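Local coordinates for protein sugar-phosphate aldolase (Thermotoga maritima, PDB 1PVT) that belongs to the class II aldolase and adducin family and has that family's compact fold, in which helices pack against a central mixed beta-sheet, at residues K20-A25 / T126-L131; D75-C80 / H94-P99; I156-G161 / Y207-I212. All blocks are in the same frame, centred on the assembly; numbering follows the deposited sequence.

Interaction 1 of 3, residues K20-A25 / T126-L131; sequences KGLSEA and THPLNL
Thr126 reaches the turn at Leu22 and Ser23 through its side chain, and its atoms can be followed outward from the backbone. CB leaves in the direction of 20-25 and is still 3.9 Å from Leu22 O. With chi1 at -162°, which sets OG1 opposite the backbone N, the hydroxyl is carried the rest of the way: Thr126 OG1 donates a hydrogen bond of 2.8 Å to Leu22 O. It arrives well above the carbonyl plane, 51° out of it, and not on a lone pair. Thr126 OG1 also lies 3.0 Å from Ser23 CB. The methyl branch, Thr126 CG2, passes 3.8 Å from Leu22 O. A threonine suits this buried place because it offers one donor for a carbonyl and one apolar branch for the interior.

Both segments are connections in the alpha/beta fold of the family. Residues 20-25 lead from helix 2-19 to strand 28-34. Thr126 ends strand 122-126, the sheet neighbour of 28-34, and the chain then turns into helix 129-134, with Pro128 at the N-cap position.

Apolar packing continues beside the hydrogen bond. Leu22 CD2 meets Pro128 CB at 4.3 Å, and the rigid proline ring gives the leucine a compact surface. The other neighbours of Leu22 include Leu17 of helix 2-19 and Tyr207 of helix 203-224. Ser23 is also tied into its own connection: its hydroxyl is hydrogen-bonded to Ala27 O, which also receives a weak hydrogen bond from His127 ND1. His127 in turn sets its ring at a steep angle against that of His125.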
ATOM      1  N   LYS A  20      -6.173  14.758   4.034  1.00 39.07           N
ATOM      2  CA  LYS A  20      -5.497  15.404   2.923  1.00 38.71           C
ATOM      3  C   LYS A  20      -6.084  14.954   1.605  1.00 38.66           C
ATOM      4  O   LYS A  20      -5.551  15.250   0.539  1.00 39.57           O
ATOM      5  CB  LYS A  20      -3.997  15.145   2.981  1.00 37.44           C
ATOM      6  CG  LYS A  20      -3.390  15.769   4.212  1.00 41.58           C
ATOM      7  CD  LYS A  20      -1.884  15.676   4.240  1.00 44.51           C
ATOM      8  CE  LYS A  20      -1.259  16.519   3.153  1.00 45.65           C
ATOM      9  NZ  LYS A  20       0.226  16.466   3.198  1.00 47.08           N
ATOM     10  N   GLY A  21      -7.198  14.239   1.689  1.00 38.42           N
ATOM     11  CA  GLY A  21      -7.875  13.792   0.489  1.00 40.59           C
ATOM     12  C   GLY A  21      -7.157  12.738  -0.323  1.00 42.70           C
ATOM     13  O   GLY A  21      -7.619  12.341  -1.400  1.00 44.08           O
ATOM     14  N   LEU A  22      -6.025  12.274   0.180  1.00 43.31           N
ATOM     15  CA  LEU A  22      -5.271  11.247  -0.517  1.00 44.36           C
ATOM     16  C   LEU A  22      -6.108   9.976  -0.733  1.00 45.69           C
ATOM     17  O   LEU A  22      -5.888   9.227  -1.682  1.00 45.99           O
ATOM     18  CB  LEU A  22      -4.010  10.945   0.278  1.00 44.30           C
ATOM     19  CG  LEU A  22      -3.048  12.133   0.251  1.00 43.71           C
ATOM     20  CD1 LEU A  22      -1.906  11.975   1.267  1.00 44.31           C
ATOM     21  CD2 LEU A  22      -2.512  12.240  -1.155  1.00 42.66           C
ATOM     22  N   SER A  23      -7.085   9.738   0.135  1.00 47.37           N
ATOM     23  CA  SER A  23      -7.928   8.559  -0.008  1.00 48.74           C
ATOM     24  C   SER A  23      -9.416   8.921   0.140  1.00 50.76           C
ATOM     25  O   SER A  23      -9.792   9.690   1.028  1.00 51.35           O
ATOM     26  CB  SER A  23      -7.528   7.519   1.031  1.00 45.99           C
ATOM     27  OG  SER A  23      -8.063   6.266   0.676  1.00 47.39           O
ATOM     28  N   GLU A  24     -10.258   8.370  -0.734  1.00 52.94           N
ATOM     29  CA  GLU A  24     -11.694   8.654  -0.697  1.00 54.58           C
ATOM     30  C   GLU A  24     -12.579   7.419  -0.732  1.00 53.41           C
ATOM     31  O   GLU A  24     -12.196   6.383  -1.269  1.00 53.89           O
ATOM     32  CB  GLU A  24     -12.080   9.561  -1.861  1.00 58.60           C
ATOM     33  CG  GLU A  24     -11.835  11.035  -1.607  1.00 64.67           C
ATOM     34  CD  GLU A  24     -12.359  11.909  -2.734  1.00 68.35           C
ATOM     35  OE1 GLU A  24     -12.452  13.145  -2.544  1.00 70.25           O
ATOM     36  OE2 GLU A  24     -12.675  11.355  -3.813  1.00 70.69           O
ATOM     37  N   ALA A  25     -13.779   7.543  -0.182  1.00 51.57           N
ATOM     38  CA  ALA A  25     -14.689   6.421  -0.158  1.00 50.64           C
ATOM     39  C   ALA A  25     -13.963   5.321   0.598  1.00 51.59           C
ATOM     40  O   ALA A  25     -13.404   5.563   1.663  1.00 50.92           O
ATOM     41  CB  ALA A  25     -14.998   5.977  -1.571  1.00 49.51           C
ATOM     42  N   THR A 126      -3.391   3.725  -2.111  1.00 46.78           N
ATOM     43  CA  THR A 126      -4.424   4.749  -2.179  1.00 47.43           C
ATOM     44  C   THR A 126      -4.479   5.356  -3.582  1.00 48.51           C
ATOM     45  O   THR A 126      -3.666   5.013  -4.438  1.00 48.06           O
ATOM     46  CB  THR A 126      -4.156   5.837  -1.101  1.00 47.20           C
ATOM     47  OG1 THR A 126      -5.346   6.604  -0.878  1.00 48.25           O
ATOM     48  CG2 THR A 126      -3.015   6.746  -1.525  1.00 44.73           C
ATOM     49  N   HIS A 127      -5.447   6.241  -3.818  1.00 50.73           N
ATOM     50  CA  HIS A 127      -5.623   6.874  -5.126  1.00 52.83           C
ATOM     51  C   HIS A 127      -5.452   8.381  -5.087  1.00 52.27           C
ATOM     52  O   HIS A 127      -6.426   9.128  -5.077  1.00 52.16           O
ATOM     53  CB  HIS A 127      -7.013   6.558  -5.681  1.00 55.87           C
ATOM     54  CG  HIS A 127      -7.302   5.097  -5.750  1.00 59.31           C
ATOM     55  ND1 HIS A 127      -7.893   4.409  -4.714  1.00 61.25           N
ATOM     56  CD2 HIS A 127      -6.988   4.171  -6.688  1.00 60.84           C
ATOM     57  CE1 HIS A 127      -7.926   3.119  -5.007  1.00 62.69           C
ATOM     58  NE2 HIS A 127      -7.381   2.948  -6.200  1.00 61.85           N
ATOM     59  N   PRO A 128      -4.207   8.851  -5.073  1.00 51.62           N
ATOM     60  CA  PRO A 128      -3.965  10.287  -5.033  1.00 51.42           C
ATOM     61  C   PRO A 128      -4.523  10.950  -6.280  1.00 51.62           C
ATOM     62  O   PRO A 128      -4.269  10.497  -7.396  1.00 51.82           O
ATOM     63  CB  PRO A 128      -2.449  10.373  -4.977  1.00 51.75           C
ATOM     64  CG  PRO A 128      -2.069   9.127  -4.279  1.00 51.16           C
ATOM     65  CD  PRO A 128      -2.943   8.114  -4.966  1.00 51.95           C
ATOM     66  N   LEU A 129      -5.277  12.024  -6.072  1.00 51.16           N
ATOM     67  CA  LEU A 129      -5.889  12.795  -7.145  1.00 50.19           C
ATOM     68  C   LEU A 129      -4.936  13.195  -8.278  1.00 49.95           C
ATOM     69  O   LEU A 129      -5.205  12.946  -9.449  1.00 49.34           O
ATOM     70  CB  LEU A 129      -6.507  14.050  -6.543  1.00 50.55           C
ATOM     71  CG  LEU A 129      -6.545  15.280  -7.443  1.00 51.27           C
ATOM     72  CD1 LEU A 129      -7.532  15.048  -8.557  1.00 51.66           C
ATOM     73  CD2 LEU A 129      -6.936  16.503  -6.636  1.00 51.77           C
ATOM     74  N   ASN A 130      -3.829  13.830  -7.931  1.00 49.49           N
ATOM     75  CA  ASN A 130      -2.885  14.270  -8.941  1.00 49.94           C
ATOM     76  C   ASN A 130      -2.180  13.149  -9.664  1.00 50.46           C
ATOM     77  O   ASN A 130      -2.002  13.208 -10.875  1.00 50.62           O
ATOM     78  CB  ASN A 130      -1.857  15.198  -8.317  1.00 51.59           C
ATOM     79  CG  ASN A 130      -2.416  16.574  -8.048  1.00 52.31           C
ATOM     80  OD1 ASN A 130      -2.519  17.396  -8.951  1.00 53.66           O
ATOM     81  ND2 ASN A 130      -2.799  16.828  -6.806  1.00 53.65           N
ATOM     82  N   LEU A 131      -1.762  12.130  -8.927  1.00 51.75           N
ATOM     83  CA  LEU A 131      -1.077  10.997  -9.539  1.00 51.59           C
ATOM     84  C   LEU A 131      -2.085  10.300 -10.434  1.00 51.30           C
ATOM     85  O   LEU A 131      -1.743   9.723 -11.468  1.00 51.40           O
ATOM     86  CB  LEU A 131      -0.582  10.039  -8.464  1.00 51.44           C
ATOM     87  CG  LEU A 131       0.864   9.591  -8.652  1.00 51.66           C
ATOM     88  CD1 LEU A 131       1.731  10.768  -9.082  1.00 51.76           C
ATOM     89  CD2 LEU A 131       1.366   9.015  -7.335  1.00 53.43           C
TER

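Interaction 2 of 3, residues D75-C80 / H94-P99; sequences DDSKIC and HGNGKP
Different first torsions bring His94 and Asp76 together. The His94 ring extends away from its own backbone N, chi1 -178°, whereas the Asp76 carboxylate is folded in between its backbone N and carbonyl carbon, chi1 77°. The two side chains cross at about a right angle, and a weak hydrogen bond of 3.4 Å runs from His94 NE2 to Asp76 OD2. One face of the imidazole is covered by a backbone carbonyl, with Ile79 O 3.6 Å from His94 CD2.

Asp75 shapes the turn that carries Asp76. Its OD1 accepts a hydrogen bond from Ser77 N, forming an Asx turn. Ser77 OG donates to Asp75 OD2 at 2.6 Å; Ser77 suits the site because its short side chain can bend back to the carboxylate. Ser77 O takes a weak hydrogen bond from Asn96 N.

Gly95 has a phi of 131°, a backbone shape that calls for glycine, and lacking a side chain it comes close to Cys80. Cys80 CA makes a CA-H...O contact of 3.3 Å with His94 O, and Cys80 SG lies 3.6 Å from Gly97 O. Cys80 CB meets Pro99 CG at 4.4 Å.

The contact lies where strand 79-84 begins, beside the loop that leaves its hairpin partner 89-92. Ile79 packs on helix 2-19 and strand 58-63, and Pro99 on Ile62 and Leu82.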
ATOM      1  N   ASP A  75     -12.148   3.954  14.339  1.00 56.94           N
ATOM      2  CA  ASP A  75     -12.583   2.639  14.785  1.00 58.24           C
ATOM      3  C   ASP A  75     -11.556   1.563  14.433  1.00 58.26           C
ATOM      4  O   ASP A  75     -11.450   1.155  13.280  1.00 58.69           O
ATOM      5  CB  ASP A  75     -13.944   2.348  14.135  1.00 60.11           C
ATOM      6  CG  ASP A  75     -14.516   1.002  14.523  1.00 62.74           C
ATOM      7  OD1 ASP A  75     -14.204   0.500  15.627  1.00 65.50           O
ATOM      8  OD2 ASP A  75     -15.304   0.453  13.722  1.00 64.45           O
ATOM      9  N   ASP A  76     -10.802   1.100  15.430  1.00 58.73           N
ATOM     10  CA  ASP A  76      -9.776   0.085  15.200  1.00 57.70           C
ATOM     11  C   ASP A  76     -10.382  -1.293  14.951  1.00 55.84           C
ATOM     12  O   ASP A  76      -9.661  -2.270  14.766  1.00 55.89           O
ATOM     13  CB  ASP A  76      -8.820   0.027  16.387  1.00 59.42           C
ATOM     14  CG  ASP A  76      -9.411  -0.702  17.564  1.00 62.71           C
ATOM     15  OD1 ASP A  76     -10.623  -0.535  17.827  1.00 64.20           O
ATOM     16  OD2 ASP A  76      -8.662  -1.441  18.236  1.00 65.63           O
ATOM     17  N   SER A  77     -11.707  -1.374  14.952  1.00 53.41           N
ATOM     18  CA  SER A  77     -12.366  -2.638  14.690  1.00 51.97           C
ATOM     19  C   SER A  77     -12.325  -2.817  13.185  1.00 52.10           C
ATOM     20  O   SER A  77     -12.644  -3.881  12.670  1.00 51.28           O
ATOM     21  CB  SER A  77     -13.817  -2.592  15.114  1.00 50.06           C
ATOM     22  OG  SER A  77     -14.572  -2.021  14.069  1.00 49.95           O
ATOM     23  N   LYS A  78     -11.955  -1.749  12.483  1.00 52.28           N
ATOM     24  CA  LYS A  78     -11.862  -1.770  11.025  1.00 51.73           C
ATOM     25  C   LYS A  78     -10.476  -2.241  10.588  1.00 52.00           C
ATOM     26  O   LYS A  78     -10.140  -2.164   9.412  1.00 51.89           O
ATOM     27  CB  LYS A  78     -12.103  -0.377  10.444  1.00 50.69           C
ATOM     28  CG  LYS A  78     -13.401   0.286  10.860  1.00 52.01           C
ATOM     29  CD  LYS A  78     -14.605  -0.225  10.080  1.00 52.67           C
ATOM     30  CE  LYS A  78     -15.866   0.598  10.387  1.00 53.52           C
ATOM     31  NZ  LYS A  78     -17.011   0.274   9.481  1.00 54.34           N
ATOM     32  N   ILE A  79      -9.664  -2.703  11.534  1.00 52.77           N
ATOM     33  CA  ILE A  79      -8.323  -3.192  11.211  1.00 53.23           C
ATOM     34  C   ILE A  79      -8.214  -4.657  11.607  1.00 53.52           C
ATOM     35  O   ILE A  79      -8.558  -5.020  12.727  1.00 53.84           O
ATOM     36  CB  ILE A  79      -7.229  -2.396  11.959  1.00 53.43           C
ATOM     37  CG1 ILE A  79      -7.229  -0.936  11.481  1.00 52.57           C
ATOM     38  CG2 ILE A  79      -5.861  -3.061  11.747  1.00 53.12           C
ATOM     39  CD1 ILE A  79      -6.189  -0.057  12.147  1.00 51.60           C
ATOM     40  N   CYS A  80      -7.733  -5.493  10.689  1.00 54.23           N
ATOM     41  CA  CYS A  80      -7.606  -6.924  10.955  1.00 53.57           C
ATOM     42  C   CYS A  80      -6.198  -7.395  11.283  1.00 53.15           C
ATOM     43  O   CYS A  80      -5.227  -7.034  10.615  1.00 52.01           O
ATOM     44  CB  CYS A  80      -8.133  -7.744   9.767  1.00 52.79           C
ATOM     45  SG  CYS A  80      -9.919  -7.664   9.480  1.00 54.01           S
ATOM     46  N   HIS A  94      -7.964 -10.210  15.356  1.00 82.04           N
ATOM     47  CA  HIS A  94      -8.693  -8.968  15.607  1.00 82.26           C
ATOM     48  C   HIS A  94      -9.422  -8.546  14.324  1.00 81.21           C
ATOM     49  O   HIS A  94      -8.988  -8.876  13.211  1.00 80.98           O
ATOM     50  CB  HIS A  94      -7.746  -7.852  16.091  1.00 84.26           C
ATOM     51  CG  HIS A  94      -8.443  -6.553  16.404  1.00 87.48           C
ATOM     52  ND1 HIS A  94      -9.729  -6.494  16.909  1.00 88.15           N
ATOM     53  CD2 HIS A  94      -8.029  -5.266  16.291  1.00 87.87           C
ATOM     54  CE1 HIS A  94     -10.076  -5.230  17.089  1.00 87.70           C
ATOM     55  NE2 HIS A  94      -9.062  -4.465  16.722  1.00 88.39           N
ATOM     56  N   GLY A  95     -10.541  -7.842  14.493  1.00 79.82           N
ATOM     57  CA  GLY A  95     -11.315  -7.382  13.355  1.00 78.69           C
ATOM     58  C   GLY A  95     -12.789  -7.699  13.490  1.00 77.64           C
ATOM     59  O   GLY A  95     -13.183  -8.488  14.341  1.00 78.10           O
ATOM     60  N   ASN A  96     -13.611  -7.080  12.652  1.00 76.35           N
ATOM     61  CA  ASN A  96     -15.043  -7.318  12.688  1.00 74.64           C
ATOM     62  C   ASN A  96     -15.527  -7.973  11.412  1.00 73.23           C
ATOM     63  O   ASN A  96     -16.617  -8.541  11.374  1.00 74.18           O
ATOM     64  CB  ASN A  96     -15.783  -6.008  12.919  1.00 75.53           C
ATOM     65  CG  ASN A  96     -16.043  -5.753  14.381  1.00 76.72           C
ATOM     66  OD1 ASN A  96     -15.268  -6.171  15.240  1.00 77.08           O
ATOM     67  ND2 ASN A  96     -17.132  -5.056  14.673  1.00 77.50           N
ATOM     68  N   GLY A  97     -14.710  -7.899  10.368  1.00 71.22           N
ATOM     69  CA  GLY A  97     -15.072  -8.512   9.102  1.00 68.88           C
ATOM     70  C   GLY A  97     -13.895  -9.246   8.489  1.00 67.19           C
ATOM     71  O   GLY A  97     -12.933  -9.581   9.180  1.00 66.12           O
ATOM     72  N   LYS A  98     -13.973  -9.521   7.196  1.00 66.58           N
ATOM     73  CA  LYS A  98     -12.880 -10.190   6.513  1.00 66.63           C
ATOM     74  C   LYS A  98     -11.981  -9.079   6.017  1.00 65.58           C
ATOM     75  O   LYS A  98     -12.435  -7.954   5.824  1.00 65.73           O
ATOM     76  CB  LYS A  98     -13.400 -11.000   5.329  1.00 67.66           C
ATOM     77  CG  LYS A  98     -14.244 -12.174   5.745  1.00 70.55           C
ATOM     78  CD  LYS A  98     -14.864 -12.862   4.551  1.00 73.72           C
ATOM     79  CE  LYS A  98     -15.464 -14.205   4.947  1.00 75.76           C
ATOM     80  NZ  LYS A  98     -14.420 -15.160   5.439  1.00 77.02           N
ATOM     81  N   PRO A  99     -10.692  -9.367   5.807  1.00 64.53           N
ATOM     82  CA  PRO A  99      -9.827  -8.291   5.325  1.00 63.25           C
ATOM     83  C   PRO A  99     -10.350  -7.726   4.001  1.00 62.58           C
ATOM     84  O   PRO A  99     -11.393  -8.146   3.480  1.00 61.62           O
ATOM     85  CB  PRO A  99      -8.472  -8.981   5.155  1.00 62.48           C
ATOM     86  CG  PRO A  99      -8.534 -10.116   6.116  1.00 63.04           C
ATOM     87  CD  PRO A  99      -9.938 -10.620   5.965  1.00 63.93           C
TER

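Interaction 3 of 3, residues I156-G161 / Y207-I212; sequences IFFPQG and YDRVEI
Phe157 and Arg209 mark the closest approach of the two backbones, their CA atoms 6.6 Å apart. Residues 207-212 are helical throughout; 156-161 begin with the last two residues of helix 152-157, and Phe158, with a phi of -135°, is the first residue to leave it. Consecutive phenylalanines at this end both come to meet the neighbouring helix.

Phe157 CB points toward it, and Ile212 CD1 sits over one face of the ring, a CH-pi contact whose modelled spacing is too tight to be taken literally. Arg209 CG approaches the ring's edge, 4.0 Å from Phe157 CD2. In the fold, the end of helix 152-157, from which the chain runs on to strand 163-165, rests here on the long helix 203-224.

Phe158, the next residue, packs against the same two side chains: its CZ is 3.4 Å from Arg209 CB, and its CE1 is 4.1 Å from Ile212 CG2. Ile212 suits the place because its branches serve different rings: CG1, opposite the carbonyl carbon (chi1 -68°), carries CD1 to Phe157, while CG2 turns to Phe158. Arginine does double duty, its methylenes lying against the aromatics while NH2 forms salt bridges with Glu205 and Asp187 and NE donates to Phe199 O.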
ATOM      1  N   ILE A 156      15.636  11.143  -2.964  1.00 73.58           N
ATOM      2  CA  ILE A 156      15.945  10.589  -1.652  1.00 72.20           C
ATOM      3  C   ILE A 156      15.060   9.399  -1.306  1.00 72.90           C
ATOM      4  O   ILE A 156      15.551   8.313  -1.022  1.00 73.55           O
ATOM      5  CB  ILE A 156      15.752  11.653  -0.544  1.00 71.06           C
ATOM      6  CG1 ILE A 156      16.704  12.830  -0.772  1.00 69.45           C
ATOM      7  CG2 ILE A 156      15.960  11.023   0.830  1.00 70.52           C
ATOM      8  CD1 ILE A 156      16.450  14.012   0.147  1.00 69.16           C
ATOM      9  N   PHE A 157      13.751   9.606  -1.315  1.00 73.51           N
ATOM     10  CA  PHE A 157      12.839   8.529  -0.979  1.00 75.02           C
ATOM     11  C   PHE A 157      12.763   7.473  -2.080  1.00 75.74           C
ATOM     12  O   PHE A 157      12.328   6.341  -1.841  1.00 76.18           O
ATOM     13  CB  PHE A 157      11.447   9.092  -0.684  1.00 76.38           C
ATOM     14  CG  PHE A 157      11.370   9.912   0.578  1.00 77.17           C
ATOM     15  CD1 PHE A 157      12.047  11.125   0.683  1.00 76.93           C
ATOM     16  CD2 PHE A 157      10.599   9.480   1.658  1.00 77.15           C
ATOM     17  CE1 PHE A 157      11.952  11.903   1.845  1.00 77.01           C
ATOM     18  CE2 PHE A 157      10.497  10.251   2.826  1.00 77.38           C
ATOM     19  CZ  PHE A 157      11.175  11.464   2.919  1.00 76.68           C
ATOM     20  N   PHE A 158      13.182   7.836  -3.287  1.00 76.12           N
ATOM     21  CA  PHE A 158      13.159   6.889  -4.397  1.00 76.54           C
ATOM     22  C   PHE A 158      14.457   6.967  -5.141  1.00 77.89           C
ATOM     23  O   PHE A 158      14.522   7.496  -6.253  1.00 77.89           O
ATOM     24  CB  PHE A 158      12.015   7.195  -5.344  1.00 75.26           C
ATOM     25  CG  PHE A 158      10.732   7.408  -4.646  1.00 73.68           C
ATOM     26  CD1 PHE A 158      10.388   8.669  -4.182  1.00 73.56           C
ATOM     27  CD2 PHE A 158       9.895   6.340  -4.380  1.00 72.34           C
ATOM     28  CE1 PHE A 158       9.225   8.862  -3.458  1.00 73.34           C
ATOM     29  CE2 PHE A 158       8.732   6.521  -3.659  1.00 71.96           C
ATOM     30  CZ  PHE A 158       8.394   7.785  -3.195  1.00 72.79           C
ATOM     31  N   PRO A 159      15.526   6.459  -4.520  1.00 79.62           N
ATOM     32  CA  PRO A 159      16.857   6.457  -5.117  1.00 81.39           C
ATOM     33  C   PRO A 159      16.806   5.716  -6.453  1.00 83.57           C
ATOM     34  O   PRO A 159      17.355   6.180  -7.453  1.00 83.75           O
ATOM     35  CB  PRO A 159      17.696   5.736  -4.068  1.00 80.51           C
ATOM     36  CG  PRO A 159      17.019   6.122  -2.792  1.00 79.53           C
ATOM     37  CD  PRO A 159      15.570   5.922  -3.149  1.00 79.67           C
ATOM     38  N   GLN A 160      16.137   4.567  -6.474  1.00 85.94           N
ATOM     39  CA  GLN A 160      16.020   3.799  -7.712  1.00 88.11           C
ATOM     40  C   GLN A 160      14.911   4.360  -8.613  1.00 87.52           C
ATOM     41  O   GLN A 160      15.003   4.293  -9.849  1.00 88.47           O
ATOM     42  CB  GLN A 160      15.738   2.321  -7.411  1.00 90.74           C
ATOM     43  CG  GLN A 160      16.987   1.446  -7.227  1.00 94.42           C
ATOM     44  CD  GLN A 160      17.804   1.798  -5.983  1.00 96.12           C
ATOM     45  OE1 GLN A 160      18.456   2.849  -5.924  1.00 97.04           O
ATOM     46  NE2 GLN A 160      17.767   0.913  -4.981  1.00 96.68           N
ATOM     47  N   GLY A 161      13.873   4.919  -7.995  1.00 85.52           N
ATOM     48  CA  GLY A 161      12.771   5.461  -8.767  1.00 81.94           C
ATOM     49  C   GLY A 161      11.563   4.562  -8.626  1.00 79.36           C
ATOM     50  O   GLY A 161      11.493   3.763  -7.692  1.00 78.64           O
ATOM     51  N   TYR A 207       3.435   6.071   4.066  1.00 41.69           N
ATOM     52  CA  TYR A 207       2.614   7.264   3.889  1.00 41.46           C
ATOM     53  C   TYR A 207       3.449   8.439   3.395  1.00 41.96           C
ATOM     54  O   TYR A 207       3.014   9.207   2.538  1.00 43.00           O
ATOM     55  CB  TYR A 207       1.948   7.670   5.198  1.00 41.11           C
ATOM     56  CG  TYR A 207       1.135   8.938   5.063  1.00 42.63           C
ATOM     57  CD1 TYR A 207      -0.077   8.941   4.392  1.00 42.95           C
ATOM     58  CD2 TYR A 207       1.604  10.144   5.556  1.00 43.69           C
ATOM     59  CE1 TYR A 207      -0.791  10.106   4.212  1.00 42.52           C
ATOM     60  CE2 TYR A 207       0.891  11.314   5.376  1.00 43.40           C
ATOM     61  CZ  TYR A 207      -0.303  11.283   4.703  1.00 43.22           C
ATOM     62  OH  TYR A 207      -1.007  12.437   4.506  1.00 46.13           O
ATOM     63  N   ASP A 208       4.641   8.590   3.954  1.00 43.13           N
ATOM     64  CA  ASP A 208       5.534   9.670   3.555  1.00 45.08           C
ATOM     65  C   ASP A 208       5.874   9.638   2.066  1.00 45.73           C
ATOM     66  O   ASP A 208       6.073  10.680   1.445  1.00 47.04           O
ATOM     67  CB  ASP A 208       6.830   9.602   4.363  1.00 47.08           C
ATOM     68  CG  ASP A 208       6.764  10.423   5.624  1.00 49.74           C
ATOM     69  OD1 ASP A 208       5.652  10.564   6.169  1.00 52.40           O
ATOM     70  OD2 ASP A 208       7.821  10.915   6.071  1.00 50.44           O
ATOM     71  N   ARG A 209       5.956   8.449   1.489  1.00 45.50           N
ATOM     72  CA  ARG A 209       6.281   8.357   0.076  1.00 44.50           C
ATOM     73  C   ARG A 209       5.070   8.682  -0.794  1.00 43.12           C
ATOM     74  O   ARG A 209       5.219   9.176  -1.905  1.00 43.14           O
ATOM     75  CB  ARG A 209       6.822   6.971  -0.246  1.00 45.50           C
ATOM     76  CG  ARG A 209       8.078   6.592   0.529  1.00 47.50           C
ATOM     77  CD  ARG A 209       8.555   5.236   0.036  1.00 51.09           C
ATOM     78  NE  ARG A 209       9.201   4.406   1.050  1.00 52.74           N
ATOM     79  CZ  ARG A 209      10.498   4.415   1.314  1.00 52.08           C
ATOM     80  NH1 ARG A 209      11.308   5.219   0.641  1.00 51.79           N
ATOM     81  NH2 ARG A 209      10.981   3.595   2.232  1.00 52.70           N
ATOM     82  N   VAL A 210       3.871   8.400  -0.297  1.00 41.74           N
ATOM     83  CA  VAL A 210       2.668   8.724  -1.044  1.00 40.07           C
ATOM     84  C   VAL A 210       2.652  10.237  -1.157  1.00 41.79           C
ATOM     85  O   VAL A 210       2.638  10.787  -2.255  1.00 41.71           O
ATOM     86  CB  VAL A 210       1.417   8.283  -0.305  1.00 38.14           C
ATOM     87  CG1 VAL A 210       0.198   8.811  -1.012  1.00 38.45           C
ATOM     88  CG2 VAL A 210       1.369   6.786  -0.241  1.00 36.82           C
ATOM     89  N   GLU A 211       2.668  10.910  -0.008  1.00 43.61           N
ATOM     90  CA  GLU A 211       2.670  12.371   0.040  1.00 43.70           C
ATOM     91  C   GLU A 211       3.630  12.940  -0.984  1.00 43.45           C
ATOM     92  O   GLU A 211       3.236  13.685  -1.882  1.00 43.82           O
ATOM     93  CB  GLU A 211       3.094  12.856   1.416  1.00 43.73           C
ATOM     94  CG  GLU A 211       1.963  13.160   2.331  1.00 47.11           C
ATOM     95  CD  GLU A 211       2.429  13.917   3.549  1.00 51.16           C
ATOM     96  OE1 GLU A 211       1.571  14.457   4.278  1.00 53.95           O
ATOM     97  OE2 GLU A 211       3.659  13.969   3.780  1.00 51.85           O
ATOM     98  N   ILE A 212       4.900  12.579  -0.844  1.00 44.44           N
ATOM     99  CA  ILE A 212       5.942  13.052  -1.748  1.00 44.49           C
ATOM    100  C   ILE A 212       5.619  12.773  -3.217  1.00 44.45           C
ATOM    101  O   ILE A 212       5.687  13.681  -4.040  1.00 45.44           O
ATOM    102  CB  ILE A 212       7.322  12.461  -1.341  1.00 44.52           C
ATOM    103  CG1 ILE A 212       7.728  13.064   0.007  1.00 45.26           C
ATOM    104  CG2 ILE A 212       8.381  12.779  -2.383  1.00 41.91           C
ATOM    105  CD1 ILE A 212       8.956  12.466   0.614  1.00 47.50           C
TER

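Interactions 1 and 3 meet directly, although their centres are about 16 Å apart. Lys20 NZ forms a 2.6 Å salt bridge with Glu211 OE1, Leu22 CD1 packs 3.4 Å from Tyr207 OH, and Thr126 CG2 lies 3.9 Å from Val210 CG1. Helix 203-224 supplies one segment of interaction 3 and also packs on interaction 1, using Tyr207, Val210 and Glu211 for interaction 1 and Arg209 and Ile212 within interaction 3. Interaction 2 stands apart: its centre is about 22 Å from that of interaction 1 and about 28 Å from that of interaction 3, on the opposite side of the chain's centre from the latter. Along the sequence it is nested between the segments of interaction 1, while interaction 3 follows both.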